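Pyrrolidone-carboxylate peptidase (Pyrococcus furiosus, PDB 1X10) cleaves pyroglutamyl (5-oxoproline) residues from the N-terminus of peptides, as a cysteine peptidase of family C15 that assembles into a homotetramer. Local coordinates at residues E50-E53 / K54-E58; V196-A199 / I200-L204. The protein carries 3 engineered substitutions. All coordinates share one frame; numbering follows the deposited sequence.

Both contacts are single stretches of alpha-helix, contact 1 in helix 47-59 and contact 2 in helix 189-206, and they pack on opposite faces of the central sheet. Strand 2-8 divides them: Leu4 meets Thr55 and Leu56 of contact 1, while its neighbours Val3 and Val5 meet Ile200 of contact 2. The centres of the contacts are 22 Å apart and their nearest atoms about 13 Å, with no touch. Neither enters the active site, but both lie near it: the side chain of Leu52 is about 11 Å from that of Ser142, an engineered residue at an active-site position, and the side chain of Val196 about 9 Å from that of His166.

Contact 1 of 2, residues E50-E53 / K54-E58; sequences EVLE and KTLEE
Val51 O is gripped twice by Thr55. The amide Thr55 N donates to it at 2.9 Å, the usual i to i+4 helix bond, and the hydroxyl Thr55 OG1 donates to the same Val51 O at 2.7 Å. The two donors arrive from opposite faces of the carbonyl plane, the hydroxyl standing 40° out of it. This clasp requires OG1 to lie beside its own backbone N, anti to the carbonyl carbon (chi1 -57°), where it faces back down the helix. A valine in its place would probably leave Val51 O without its second donor and the buried side of this turn without the hydroxyl's hold.

One residue further round the helix the packing is tightest. Leu52 CD2 presses to 3.5 Å from both CD1 and CG of Leu56, closer than ordinary van der Waals contact, and the two leucines meet at a slant. Leu52 chi2, -148°, lies away from a staggered value, consistent with some strain in this close fit.

The opposite side is loose and solvent-facing. The aliphatic chain of Lys54 runs back, extended as far as CE, past the carbonyl of Glu50, and bends only at its end. Lys54 CG lies 3.0 Å from Glu50 O, but the ammonium Lys54 NZ stays 5.0 Å from Glu50 OE1, so the opposite charges do not touch. Between the two sides, Glu53 bends at chi2 and its OE1 makes a weak hydrogen bond to His152 ND1.

Leu52 and Leu56 face Leu148 and His152 of helix 141-156, Val51 rests on Leu41 of strand 34-41, and Thr55 and Leu56 lie on Leu4 of strand 2-8.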
loop_
_atom_site.group_PDB
_atom_site.type_symbol
_atom_site.label_atom_id
_atom_site.label_comp_id
_atom_site.label_asym_id
_atom_site.label_seq_id
_atom_site.Cartn_x
_atom_site.Cartn_y
_atom_site.Cartn_z
ATOM N N GLU A 50 -33.159 12.329 4.387
ATOM C CA GLU A 50 -34.131 13.368 4.723
ATOM C C GLU A 50 -33.546 14.744 4.449
ATOM O O GLU A 50 -34.151 15.562 3.753
ATOM C CB GLU A 50 -34.517 13.295 6.203
ATOM C CG GLU A 50 -35.242 12.037 6.618
ATOM C CD GLU A 50 -35.568 12.036 8.102
ATOM O OE1 GLU A 50 -36.207 13.004 8.569
ATOM O OE2 GLU A 50 -35.186 11.073 8.802
ATOM N N VAL A 51 -32.373 14.995 5.019
ATOM C CA VAL A 51 -31.695 16.273 4.850
ATOM C C VAL A 51 -31.400 16.539 3.377
ATOM O O VAL A 51 -31.643 17.638 2.880
ATOM C CB VAL A 51 -30.372 16.310 5.652
ATOM C CG1 VAL A 51 -29.674 17.645 5.453
ATOM C CG2 VAL A 51 -30.658 16.080 7.129
ATOM N N LEU A 52 -30.893 15.524 2.682
ATOM C CA LEU A 52 -30.560 15.652 1.267
ATOM C C LEU A 52 -31.798 16.059 0.464
ATOM O O LEU A 52 -31.770 17.026 -0.293
ATOM C CB LEU A 52 -30.032 14.321 0.723
ATOM C CG LEU A 52 -29.117 14.294 -0.507
ATOM C CD1 LEU A 52 -29.382 13.014 -1.288
ATOM C CD2 LEU A 52 -29.336 15.493 -1.389
ATOM N N GLU A 53 -32.879 15.302 0.630
ATOM C CA GLU A 53 -34.123 15.574 -0.082
ATOM C C GLU A 53 -34.639 16.981 0.201
ATOM O O GLU A 53 -34.988 17.713 -0.720
ATOM C CB GLU A 53 -35.201 14.557 0.310
ATOM C CG GLU A 53 -34.861 13.101 0.020
ATOM C CD GLU A 53 -34.547 12.835 -1.441
ATOM O OE1 GLU A 53 -35.092 13.542 -2.313
ATOM O OE2 GLU A 53 -33.767 11.900 -1.725
ATOM N N LYS A 54 -34.691 17.350 1.478
ATOM C CA LYS A 54 -35.170 18.669 1.865
ATOM C C LYS A 54 -34.315 19.758 1.227
ATOM O O LYS A 54 -34.837 20.745 0.712
ATOM C CB LYS A 54 -35.146 18.821 3.388
ATOM C CG LYS A 54 -36.050 17.844 4.120
ATOM C CD LYS A 54 -35.954 18.020 5.631
ATOM C CE LYS A 54 -36.696 16.911 6.370
ATOM N NZ LYS A 54 -38.138 16.867 6.009
ATOM N N THR A 55 -33.000 19.567 1.253
ATOM C CA THR A 55 -32.074 20.532 0.678
ATOM C C THR A 55 -32.287 20.688 -0.823
ATOM O O THR A 55 -32.361 21.804 -1.336
ATOM C CB THR A 55 -30.617 20.115 0.938
ATOM O OG1 THR A 55 -30.414 19.977 2.349
ATOM C CG2 THR A 55 -29.653 21.162 0.401
ATOM N N LEU A 56 -32.381 19.563 -1.527
ATOM C CA LEU A 56 -32.597 19.585 -2.971
ATOM C C LEU A 56 -33.908 20.284 -3.336
ATOM O O LEU A 56 -33.958 21.064 -4.286
ATOM C CB LEU A 56 -32.607 18.160 -3.531
ATOM C CG LEU A 56 -31.259 17.434 -3.573
ATOM C CD1 LEU A 56 -31.461 16.012 -4.064
ATOM C CD2 LEU A 56 -30.294 18.187 -4.482
ATOM N N GLU A 57 -34.967 20.003 -2.583
ATOM C CA GLU A 57 -36.263 20.617 -2.853
ATOM C C GLU A 57 -36.255 22.101 -2.495
ATOM O O GLU A 57 -36.891 22.914 -3.164
ATOM C CB GLU A 57 -37.365 19.901 -2.066
ATOM C CG GLU A 57 -38.747 20.527 -2.229
ATOM C CD GLU A 57 -39.835 19.730 -1.530
ATOM O OE1 GLU A 57 -39.691 19.463 -0.316
ATOM O OE2 GLU A 57 -40.836 19.377 -2.193
ATOM N N GLU A 58 -35.530 22.439 -1.435
ATOM C CA GLU A 58 -35.428 23.814 -0.969
ATOM C C GLU A 58 -34.695 24.696 -1.978
ATOM O O GLU A 58 -35.189 25.747 -2.383
ATOM C CB GLU A 58 -34.668 23.849 0.360
ATOM C CG GLU A 58 -34.457 25.242 0.937
ATOM C CD GLU A 58 -33.280 25.300 1.899
ATOM O OE1 GLU A 58 -33.146 24.377 2.729
ATOM O OE2 GLU A 58 -32.495 26.272 1.828
#

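Contact 2 of 2, residues V196-A199 / I200-L204; sequences VKVA and IEVAL
Val198 O accepts the amide of Val202 N at 2.9 Å in a nearly linear bond (N-H...O 166°). The two side chains run side by side along the same flank of the helix: Val198 CG1 and Val202 CG2 touch at 4.0 Å. Val202 CG2 lies beside its own backbone N (chi1 177° puts CG1 anti instead), which brings CG2 back to 3.1 Å from Val198 O. This flank meets helix 117-126.

On another side, Ile200 reaches back over the previous turn. Its CG1 rests 3.2 Å from Val196 O, and its CD1 lies 4.2 Å from Val196 CG1, so the pair offers an aliphatic surface to Val5 of strand 2-8 and Leu26 of helix 18-26. Ala203 N donates to Ala199 O at 2.9 Å, and the Ala203 CB methyl sits 3.3 Å from the same Ala199 O.

Glu201 follows the same backward course, its CG 3.1 Å from Lys197 O; its carboxylate forms a long, weak ion pair with Arg127.

With main-chain polar groups paired along the helix axis and branched aliphatic groups turned towards the neighbouring strands and helices, this part of helix 189-206 is probably held there mainly by apolar contact; the one ion pair described is long and weak.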
loop_
_atom_site.group_PDB
_atom_site.type_symbol
_atom_site.label_atom_id
_atom_site.label_comp_id
_atom_site.label_asym_id
_atom_site.label_seq_id
_atom_site.Cartn_x
_atom_site.Cartn_y
_atom_site.Cartn_z
ATOM N N VAL A 196 -12.500 21.146 -5.457
ATOM C CA VAL A 196 -13.955 21.228 -5.505
ATOM C C VAL A 196 -14.389 22.489 -6.261
ATOM O O VAL A 196 -15.342 22.455 -7.034
ATOM C CB VAL A 196 -14.566 21.232 -4.075
ATOM C CG1 VAL A 196 -16.082 21.404 -4.146
ATOM C CG2 VAL A 196 -14.229 19.924 -3.370
ATOM N N LYS A 197 -13.685 23.598 -6.040
ATOM C CA LYS A 197 -14.012 24.843 -6.730
ATOM C C LYS A 197 -13.836 24.638 -8.232
ATOM O O LYS A 197 -14.657 25.082 -9.033
ATOM C CB LYS A 197 -13.106 25.988 -6.266
ATOM C CG LYS A 197 -13.389 26.495 -4.863
ATOM C CD LYS A 197 -12.519 27.706 -4.535
ATOM C CE LYS A 197 -12.718 28.152 -3.089
ATOM N NZ LYS A 197 -11.799 29.264 -2.697
ATOM N N VAL A 198 -12.757 23.962 -8.611
ATOM C CA VAL A 198 -12.495 23.695 -10.018
ATOM C C VAL A 198 -13.599 22.837 -10.636
ATOM O O VAL A 198 -14.047 23.100 -11.751
ATOM C CB VAL A 198 -11.145 22.987 -10.210
ATOM C CG1 VAL A 198 -10.999 22.528 -11.659
ATOM C CG2 VAL A 198 -10.005 23.939 -9.834
ATOM N N ALA A 199 -14.038 21.814 -9.907
ATOM C CA ALA A 199 -15.095 20.934 -10.393
ATOM C C ALA A 199 -16.364 21.738 -10.663
ATOM O O ALA A 199 -17.051 21.521 -11.667
ATOM C CB ALA A 199 -15.381 19.834 -9.365
ATOM N N ILE A 200 -16.681 22.657 -9.759
ATOM C CA ILE A 200 -17.870 23.493 -9.912
ATOM C C ILE A 200 -17.749 24.359 -11.170
ATOM O O ILE A 200 -18.676 24.442 -11.978
ATOM C CB ILE A 200 -18.065 24.415 -8.678
ATOM C CG1 ILE A 200 -18.310 23.569 -7.427
ATOM C CG2 ILE A 200 -19.235 25.358 -8.915
ATOM C CD1 ILE A 200 -18.316 24.364 -6.141
ATOM N N GLU A 201 -16.596 24.997 -11.332
ATOM C CA GLU A 201 -16.342 25.851 -12.486
ATOM C C GLU A 201 -16.488 25.078 -13.792
ATOM O O GLU A 201 -17.141 25.542 -14.734
ATOM C CB GLU A 201 -14.934 26.446 -12.397
ATOM C CG GLU A 201 -14.723 27.326 -11.177
ATOM C CD GLU A 201 -13.270 27.720 -10.968
ATOM O OE1 GLU A 201 -13.001 28.450 -9.993
ATOM O OE2 GLU A 201 -12.396 27.302 -11.764
ATOM N N VAL A 202 -15.890 23.891 -13.843
ATOM C CA VAL A 202 -15.960 23.062 -15.042
ATOM C C VAL A 202 -17.397 22.601 -15.308
ATOM O O VAL A 202 -17.839 22.567 -16.459
ATOM C CB VAL A 202 -15.030 21.836 -14.919
ATOM C CG1 VAL A 202 -15.173 20.942 -16.148
ATOM C CG2 VAL A 202 -13.580 22.305 -14.759
ATOM N N ALA A 203 -18.125 22.252 -14.252
ATOM C CA ALA A 203 -19.508 21.816 -14.408
ATOM C C ALA A 203 -20.331 22.973 -14.974
ATOM O O ALA A 203 -21.077 22.807 -15.944
ATOM C CB ALA A 203 -20.082 21.368 -13.064
ATOM N N LEU A 204 -20.186 24.150 -14.370
ATOM C CA LEU A 204 -20.915 25.331 -14.816
ATOM C C LEU A 204 -20.644 25.647 -16.282
ATOM O O LEU A 204 -21.570 25.904 -17.053
ATOM C CB LEU A 204 -20.543 26.541 -13.955
ATOM C CG LEU A 204 -21.116 26.574 -12.536
ATOM C CD1 LEU A 204 -20.434 27.671 -11.737
ATOM C CD2 LEU A 204 -22.623 26.803 -12.598
#